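PDB 4NPR: xyloglucan-specific endo-beta-1,4-glucanase GH12 from Aspergillus niveus, which probably hydrolyses internal beta-1,4-glucosidic linkages of xyloglucan, with retention of the anomeric configuration, to release xyloglucan oligosaccharides. Local coordinates for residues K96-W108 / V232-A243. Sequence-based numbering, arbitrary orientation.
Sequences KKLSSVKSIDSTW and VFTVSDYSVSVA. With SO4 (sulfate ion), chain C.
Trp108 and Tyr238 face each other as a non-hydrogen-bonded pair where strand 105-108 runs antiparallel to strand 237-240, neighbours in the six-stranded sheet of the GH12 beta-jelly roll; the axes of the two short segments pass 4.7 Å apart at closest. Both aromatic side chains leave the sheet on the side turned to the other sheet, where Trp108 also meets Tyr123 and Val121 of strand 117-128. Their stack is edge-to-face: Tyr238 CD1 lies 3.6 Å from Trp108 CG, over one face of the indole, and the planes stand at 73°. With CG anti to the backbone N (chi1 -162°), Trp108 sends its indole inward, and its NE1 edge reaches Val235, with CG2 in the ring plane. Trp108 CZ2, on the benzo ring beside CE2, meets the edge of Phe233 at CZ, 4.0 Å away, in the part of the strand before the corner at Ser236.

Between Thr107 and Ser239 the backbone forms a hydrogen-bonded pair, and their side chains emerge on the reverse side. There Ser239 OG donates to O2 of a sulfate ion, 2.8 Å away; the ion, probably from the crystallisation liquor, is also hydrogen-bonded to Thr67 OG1. Thr107 OG1 is hydrogen-bonded to Ser194 OG.

At the C-terminus, Ala243 pairs with segment 96-108 through its backbone. Its N donates to Ser103 O at 2.8 Å, while Lys102 N and Ser103 N both make weak hydrogen bonds to Ala243 O, the first strongly bent, the second straighter but long: two residues facing one, as in a classic beta bulge. Lys96 NZ adds a long salt bridge of 4.0 Å to Ala243 OXT.

On the inward side, Ser106 OG, also hydrogen-bonded to Tyr123 OH, donates to Ser239 O at 2.7 Å in the carbonyl plane, while Thr107 N approaches that same oxygen from 36° above the plane.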
ATOM      1  N   LYS A  96       0.202  17.548   5.334  1.00 28.23           N
ATOM      2  CA  LYS A  96       0.350  18.683   4.431  1.00 29.40           C
ATOM      3  C   LYS A  96      -0.775  18.706   3.432  1.00 27.75           C
ATOM      4  O   LYS A  96      -1.147  17.673   2.891  1.00 25.53           O
ATOM      5  CB  LYS A  96       1.634  18.559   3.616  1.00 34.55           C
ATOM      6  CG  LYS A  96       2.865  19.239   4.184  1.00 39.05           C
ATOM      7  CD  LYS A  96       3.715  19.823   3.064  1.00 41.69           C
ATOM      8  CE  LYS A  96       4.975  20.458   3.619  1.00 43.97           C
ATOM      9  NZ  LYS A  96       5.955  19.392   3.911  1.00 46.93           N
ATOM     10  N   LYS A  97      -1.286  19.891   3.145  1.00 27.00           N
ATOM     11  CA  LYS A  97      -2.218  20.045   2.057  1.00 27.84           C
ATOM     12  C   LYS A  97      -1.546  19.689   0.762  1.00 25.55           C
ATOM     13  O   LYS A  97      -0.394  20.041   0.547  1.00 26.10           O
ATOM     14  CB  LYS A  97      -2.706  21.493   1.956  1.00 32.18           C
ATOM     15  CG  LYS A  97      -3.660  21.890   3.057  1.00 35.70           C
ATOM     16  CD  LYS A  97      -3.951  23.372   3.019  1.00 39.01           C
ATOM     17  CE  LYS A  97      -4.844  23.714   4.198  1.00 41.78           C
ATOM     18  NZ  LYS A  97      -5.149  25.161   4.230  1.00 42.51           N
ATOM     19  N   LEU A  98      -2.293  19.086  -0.143  1.00 23.21           N
ATOM     20  CA  LEU A  98      -1.748  18.715  -1.433  1.00 23.05           C
ATOM     21  C   LEU A  98      -1.199  19.865  -2.234  1.00 22.40           C
ATOM     22  O   LEU A  98      -0.262  19.683  -3.003  1.00 24.50           O
ATOM     23  CB  LEU A  98      -2.794  18.021  -2.265  1.00 23.64           C
ATOM     24  CG  LEU A  98      -3.233  16.744  -1.613  1.00 25.91           C
ATOM     25  CD1 LEU A  98      -4.395  16.177  -2.414  1.00 27.28           C
ATOM     26  CD2 LEU A  98      -2.042  15.780  -1.524  1.00 27.48           C
ATOM     27  N   SER A  99      -1.763  21.047  -2.059  1.00 22.38           N
ATOM     28  CA  SER A  99      -1.317  22.229  -2.804  1.00 22.54           C
ATOM     29  C   SER A  99       0.035  22.739  -2.316  1.00 22.71           C
ATOM     30  O   SER A  99       0.698  23.508  -3.019  1.00 23.83           O
ATOM     31  CB  SER A  99      -2.382  23.344  -2.725  1.00 22.68           C
ATOM     32  OG  SER A  99      -2.940  23.430  -1.411  1.00 23.23           O
ATOM     33  N   SER A 100       0.456  22.329  -1.124  1.00 23.39           N
ATOM     34  CA  SER A 100       1.744  22.741  -0.631  1.00 25.70           C
ATOM     35  C   SER A 100       2.804  21.641  -0.708  1.00 26.68           C
ATOM     36  O   SER A 100       3.899  21.804  -0.174  1.00 26.07           O
ATOM     37  CB  SER A 100       1.597  23.222   0.801  1.00 27.96           C
ATOM     38  OG  SER A 100       1.304  22.125   1.619  1.00 32.21           O
ATOM     39  N   VAL A 101       2.485  20.523  -1.363  1.00 27.86           N
ATOM     40  CA  VAL A 101       3.414  19.400  -1.463  1.00 27.86           C
ATOM     41  C   VAL A 101       4.291  19.532  -2.718  1.00 28.38           C
ATOM     42  O   VAL A 101       3.747  19.479  -3.817  1.00 28.65           O
ATOM     43  CB  VAL A 101       2.624  18.087  -1.488  1.00 28.32           C
ATOM     44  CG1 VAL A 101       3.504  16.930  -1.937  1.00 28.33           C
ATOM     45  CG2 VAL A 101       2.022  17.814  -0.108  1.00 27.26           C
ATOM     46  N   LYS A 102       5.613  19.713  -2.568  1.00 27.73           N
ATOM     47  CA  LYS A 102       6.533  19.796  -3.737  1.00 30.50           C
ATOM     48  C   LYS A 102       6.800  18.421  -4.339  1.00 26.24           C
ATOM     49  O   LYS A 102       6.829  18.262  -5.548  1.00 23.46           O
ATOM     50  CB  LYS A 102       7.906  20.400  -3.390  1.00 36.01           C
ATOM     51  CG  LYS A 102       7.935  21.914  -3.193  1.00 44.53           C
ATOM     52  CD  LYS A 102       7.794  22.282  -1.706  1.00 51.72           C
ATOM     53  CE  LYS A 102       7.460  23.761  -1.467  1.00 56.17           C
ATOM     54  NZ  LYS A 102       8.679  24.617  -1.515  1.00 58.47           N
ATOM     55  N   SER A 103       7.007  17.423  -3.488  1.00 24.05           N
ATOM     56  CA  SER A 103       7.267  16.070  -3.986  1.00 22.56           C
ATOM     57  C   SER A 103       6.978  14.985  -2.970  1.00 19.13           C
ATOM     58  O   SER A 103       7.035  15.208  -1.748  1.00 19.02           O
ATOM     59  CB  SER A 103       8.736  15.952  -4.404  1.00 22.77           C
ATOM     60  OG  SER A 103       9.527  15.962  -3.226  1.00 22.99           O
ATOM     61  N   ILE A 104       6.713  13.795  -3.497  1.00 16.82           N
ATOM     62  CA  ILE A 104       6.720  12.561  -2.700  1.00 16.42           C
ATOM     63  C   ILE A 104       7.597  11.490  -3.379  1.00 15.98           C
ATOM     64  O   ILE A 104       7.085  10.506  -3.912  1.00 15.35           O
ATOM     65  CB  ILE A 104       5.301  12.022  -2.530  1.00 16.36           C
ATOM     66  CG1 ILE A 104       4.307  13.140  -2.237  1.00 16.23           C
ATOM     67  CG2 ILE A 104       5.229  10.983  -1.424  1.00 16.04           C
ATOM     68  CD1 ILE A 104       2.888  12.621  -2.324  1.00 16.97           C
ATOM     69  N   ASP A 105       8.913  11.700  -3.393  1.00 15.72           N
ATOM     70  CA  ASP A 105       9.819  10.759  -4.057  1.00 16.88           C
ATOM     71  C   ASP A 105       9.827   9.421  -3.316  1.00 15.60           C
ATOM     72  O   ASP A 105       9.907   9.404  -2.104  1.00 14.99           O
ATOM     73  CB  ASP A 105      11.249  11.319  -4.131  1.00 18.65           C
ATOM     74  CG  ASP A 105      11.359  12.616  -5.005  1.00 20.07           C
ATOM     75  OD1 ASP A 105      10.366  13.040  -5.667  1.00 21.49           O
ATOM     76  OD2 ASP A 105      12.465  13.225  -4.992  1.00 20.92           O
ATOM     77  N   SER A 106       9.705   8.300  -4.029  1.00 15.00           N
ATOM     78  CA  SER A 106       9.777   6.962  -3.388  1.00 14.64           C
ATOM     79  C   SER A 106      10.558   5.978  -4.241  1.00 14.52           C
ATOM     80  O   SER A 106      10.428   5.992  -5.457  1.00 14.85           O
ATOM     81  CB  SER A 106       8.362   6.385  -3.185  1.00 14.95           C
ATOM     82  OG  SER A 106       8.367   5.139  -2.476  1.00 15.13           O
ATOM     83  N   THR A 107      11.304   5.077  -3.617  1.00 14.18           N
ATOM     84  CA  THR A 107      11.939   3.996  -4.355  1.00 14.55           C
ATOM     85  C   THR A 107      11.651   2.683  -3.646  1.00 14.10           C
ATOM     86  O   THR A 107      11.779   2.603  -2.436  1.00 13.72           O
ATOM     87  CB  THR A 107      13.483   4.211  -4.480  1.00 15.58           C
ATOM     88  OG1 THR A 107      13.769   5.404  -5.250  1.00 15.99           O
ATOM     89  CG2 THR A 107      14.181   2.964  -5.149  1.00 15.65           C
ATOM     90  N   TRP A 108      11.305   1.648  -4.412  1.00 13.49           N
ATOM     91  CA  TRP A 108      10.823   0.409  -3.848  1.00 12.97           C
ATOM     92  C   TRP A 108      11.292  -0.703  -4.743  1.00 13.18           C
ATOM     93  O   TRP A 108      11.104  -0.646  -5.936  1.00 12.61           O
ATOM     94  CB  TRP A 108       9.282   0.398  -3.797  1.00 12.69           C
ATOM     95  CG  TRP A 108       8.625  -0.614  -2.886  1.00 12.40           C
ATOM     96  CD1 TRP A 108       9.243  -1.483  -2.018  1.00 12.80           C
ATOM     97  CD2 TRP A 108       7.216  -0.784  -2.673  1.00 11.96           C
ATOM     98  NE1 TRP A 108       8.301  -2.216  -1.328  1.00 12.63           N
ATOM     99  CE2 TRP A 108       7.053  -1.784  -1.697  1.00 12.02           C
ATOM    100  CE3 TRP A 108       6.085  -0.178  -3.205  1.00 12.10           C
ATOM    101  CZ2 TRP A 108       5.815  -2.202  -1.268  1.00 11.89           C
ATOM    102  CZ3 TRP A 108       4.846  -0.586  -2.776  1.00 12.00           C
ATOM    103  CH2 TRP A 108       4.719  -1.592  -1.812  1.00 12.15           C
ATOM    104  N   VAL A 232       6.516 -15.381   0.950  1.00 14.25           N
ATOM    105  CA  VAL A 232       7.564 -14.556   1.501  1.00 13.74           C
ATOM    106  C   VAL A 232       7.570 -13.342   0.613  1.00 13.49           C
ATOM    107  O   VAL A 232       7.729 -13.454  -0.599  1.00 14.39           O
ATOM    108  CB  VAL A 232       8.945 -15.240   1.479  1.00 13.73           C
ATOM    109  CG1 VAL A 232       9.971 -14.371   2.215  1.00 13.75           C
ATOM    110  CG2 VAL A 232       8.890 -16.629   2.109  1.00 13.33           C
ATOM    111  N   PHE A 233       7.292 -12.201   1.220  1.00 13.10           N
ATOM    112  CA  PHE A 233       7.353 -10.913   0.569  1.00 12.16           C
ATOM    113  C   PHE A 233       8.577 -10.194   1.157  1.00 11.76           C
ATOM    114  O   PHE A 233       8.651  -9.955   2.349  1.00 11.28           O
ATOM    115  CB  PHE A 233       6.070 -10.137   0.821  1.00 11.70           C
ATOM    116  CG  PHE A 233       6.116  -8.720   0.337  1.00 11.97           C
ATOM    117  CD1 PHE A 233       6.189  -8.439  -1.024  1.00 11.84           C
ATOM    118  CD2 PHE A 233       6.088  -7.665   1.232  1.00 12.29           C
ATOM    119  CE1 PHE A 233       6.223  -7.151  -1.474  1.00 11.83           C
ATOM    120  CE2 PHE A 233       6.090  -6.352   0.776  1.00 12.08           C
ATOM    121  CZ  PHE A 233       6.153  -6.102  -0.568  1.00 12.14           C
ATOM    122  N   THR A 234       9.518  -9.886   0.279  1.00 11.68           N
ATOM    123  CA  THR A 234      10.842  -9.422   0.588  1.00 11.82           C
ATOM    124  C   THR A 234      10.915  -8.036  -0.004  1.00 11.84           C
ATOM    125  O   THR A 234      10.832  -7.857  -1.219  1.00 11.07           O
ATOM    126  CB  THR A 234      11.911 -10.298  -0.123  1.00 12.10           C
ATOM    127  OG1 THR A 234      11.740 -11.662   0.262  1.00 13.99           O
ATOM    128  CG2 THR A 234      13.306  -9.894   0.232  1.00 11.90           C
ATOM    129  N   VAL A 235      11.063  -7.060   0.871  1.00 12.35           N
ATOM    130  CA  VAL A 235      11.311  -5.675   0.480  1.00 13.07           C
ATOM    131  C   VAL A 235      12.789  -5.393   0.686  1.00 13.67           C
ATOM    132  O   VAL A 235      13.222  -5.239   1.799  1.00 14.28           O
ATOM    133  CB  VAL A 235      10.459  -4.728   1.331  1.00 12.62           C
ATOM    134  CG1 VAL A 235      10.860  -3.286   1.130  1.00 12.98           C
ATOM    135  CG2 VAL A 235       8.993  -4.956   1.018  1.00 12.61           C
ATOM    136  N   SER A 236      13.573  -5.340  -0.376  1.00 14.87           N
ATOM    137  CA  SER A 236      15.007  -5.282  -0.183  1.00 15.86           C
ATOM    138  C   SER A 236      15.476  -3.821  -0.089  1.00 16.94           C
ATOM    139  O   SER A 236      16.574  -3.544   0.392  1.00 18.49           O
ATOM    140  CB  SER A 236      15.751  -6.173  -1.202  1.00 15.74           C
ATOM    141  OG  SER A 236      15.495  -5.763  -2.501  1.00 17.23           O
ATOM    142  N   ASP A 237      14.619  -2.894  -0.510  1.00 17.18           N
ATOM    143  CA  ASP A 237      14.712  -1.508  -0.119  1.00 17.72           C
ATOM    144  C   ASP A 237      13.429  -0.715  -0.435  1.00 15.17           C
ATOM    145  O   ASP A 237      12.766  -0.930  -1.448  1.00 14.77           O
ATOM    146  CB  ASP A 237      15.944  -0.847  -0.726  1.00 21.03           C
ATOM    147  CG  ASP A 237      15.825  -0.674  -2.182  1.00 24.66           C
ATOM    148  OD1 ASP A 237      15.922  -1.710  -2.883  1.00 26.69           O
ATOM    149  OD2 ASP A 237      15.615   0.493  -2.626  1.00 29.76           O
ATOM    150  N   TYR A 238      13.078   0.161   0.485  1.00 13.28           N
ATOM    151  CA  TYR A 238      11.912   0.994   0.377  1.00 12.57           C
ATOM    152  C   TYR A 238      12.269   2.333   1.011  1.00 12.59           C
ATOM    153  O   TYR A 238      12.861   2.372   2.092  1.00 12.87           O
ATOM    154  CB  TYR A 238      10.668   0.392   1.091  1.00 12.32           C
ATOM    155  CG  TYR A 238       9.488   1.368   1.109  1.00 11.71           C
ATOM    156  CD1 TYR A 238       8.733   1.598  -0.037  1.00 11.92           C
ATOM    157  CD2 TYR A 238       9.200   2.119   2.230  1.00 11.54           C
ATOM    158  CE1 TYR A 238       7.703   2.538  -0.070  1.00 11.64           C
ATOM    159  CE2 TYR A 238       8.178   3.054   2.228  1.00 11.61           C
ATOM    160  CZ  TYR A 238       7.411   3.257   1.085  1.00 11.57           C
ATOM    161  OH  TYR A 238       6.376   4.171   1.100  1.00 10.93           O
ATOM    162  N   SER A 239      11.950   3.422   0.321  1.00 12.33           N
ATOM    163  CA  SER A 239      12.013   4.748   0.917  1.00 12.03           C
ATOM    164  C   SER A 239      10.911   5.596   0.353  1.00 12.27           C
ATOM    165  O   SER A 239      10.402   5.327  -0.734  1.00 11.07           O
ATOM    166  CB  SER A 239      13.344   5.464   0.670  1.00 11.47           C
ATOM    167  OG  SER A 239      13.692   5.431  -0.673  1.00 10.67           O
ATOM    168  N   VAL A 240      10.531   6.588   1.164  1.00 13.28           N
ATOM    169  CA  VAL A 240       9.636   7.651   0.756  1.00 14.63           C
ATOM    170  C   VAL A 240       9.883   8.861   1.624  1.00 15.45           C
ATOM    171  O   VAL A 240      10.214   8.742   2.794  1.00 15.30           O
ATOM    172  CB  VAL A 240       8.131   7.224   0.807  1.00 15.51           C
ATOM    173  CG1 VAL A 240       7.644   7.016   2.229  1.00 15.31           C
ATOM    174  CG2 VAL A 240       7.244   8.229   0.074  1.00 15.36           C
ATOM    175  N   SER A 241       9.741  10.031   1.032  1.00 17.66           N
ATOM    176  CA  SER A 241       9.733  11.251   1.802  1.00 20.40           C
ATOM    177  C   SER A 241       8.675  12.244   1.261  1.00 21.26           C
ATOM    178  O   SER A 241       8.413  12.327   0.073  1.00 21.29           O
ATOM    179  CB  SER A 241      11.159  11.857   1.877  1.00 21.33           C
ATOM    180  OG  SER A 241      11.558  12.413   0.623  1.00 20.77           O
ATOM    181  N   VAL A 242       8.047  12.965   2.169  1.00 24.54           N
ATOM    182  CA  VAL A 242       7.140  14.019   1.791  1.00 28.38           C
ATOM    183  C   VAL A 242       7.894  15.347   1.857  1.00 30.77           C
ATOM    184  O   VAL A 242       8.278  15.796   2.916  1.00 30.83           O
ATOM    185  CB  VAL A 242       5.912  14.039   2.719  1.00 30.19           C
ATOM    186  CG1 VAL A 242       5.059  15.286   2.461  1.00 31.42           C
ATOM    187  CG2 VAL A 242       5.083  12.756   2.554  1.00 29.61           C
ATOM    188  N   ALA A 243       8.143  15.945   0.710  1.00 36.09           N
ATOM    189  CA  ALA A 243       8.710  17.285   0.664  1.00 43.66           C
ATOM    190  C   ALA A 243       7.596  18.289   0.246  1.00 50.48           C
ATOM    191  O   ALA A 243       6.514  17.880  -0.215  1.00 53.86           O
ATOM    192  CB  ALA A 243       9.901  17.325  -0.300  1.00 41.34           C
ATOM    193  OXT ALA A 243       7.716  19.524   0.351  1.00 51.85           O
TER
HETATM  194  S   SO4 C 301      16.948   5.415  -1.831  1.00 53.97           S
HETATM  195  O1  SO4 C 301      16.380   5.241  -3.193  1.00 57.33           O
HETATM  196  O2  SO4 C 301      16.290   4.408  -0.956  1.00 49.40           O
HETATM  197  O3  SO4 C 301      18.417   5.169  -1.906  1.00 56.22           O
HETATM  198  O4  SO4 C 301      16.697   6.800  -1.312  1.00 48.79           O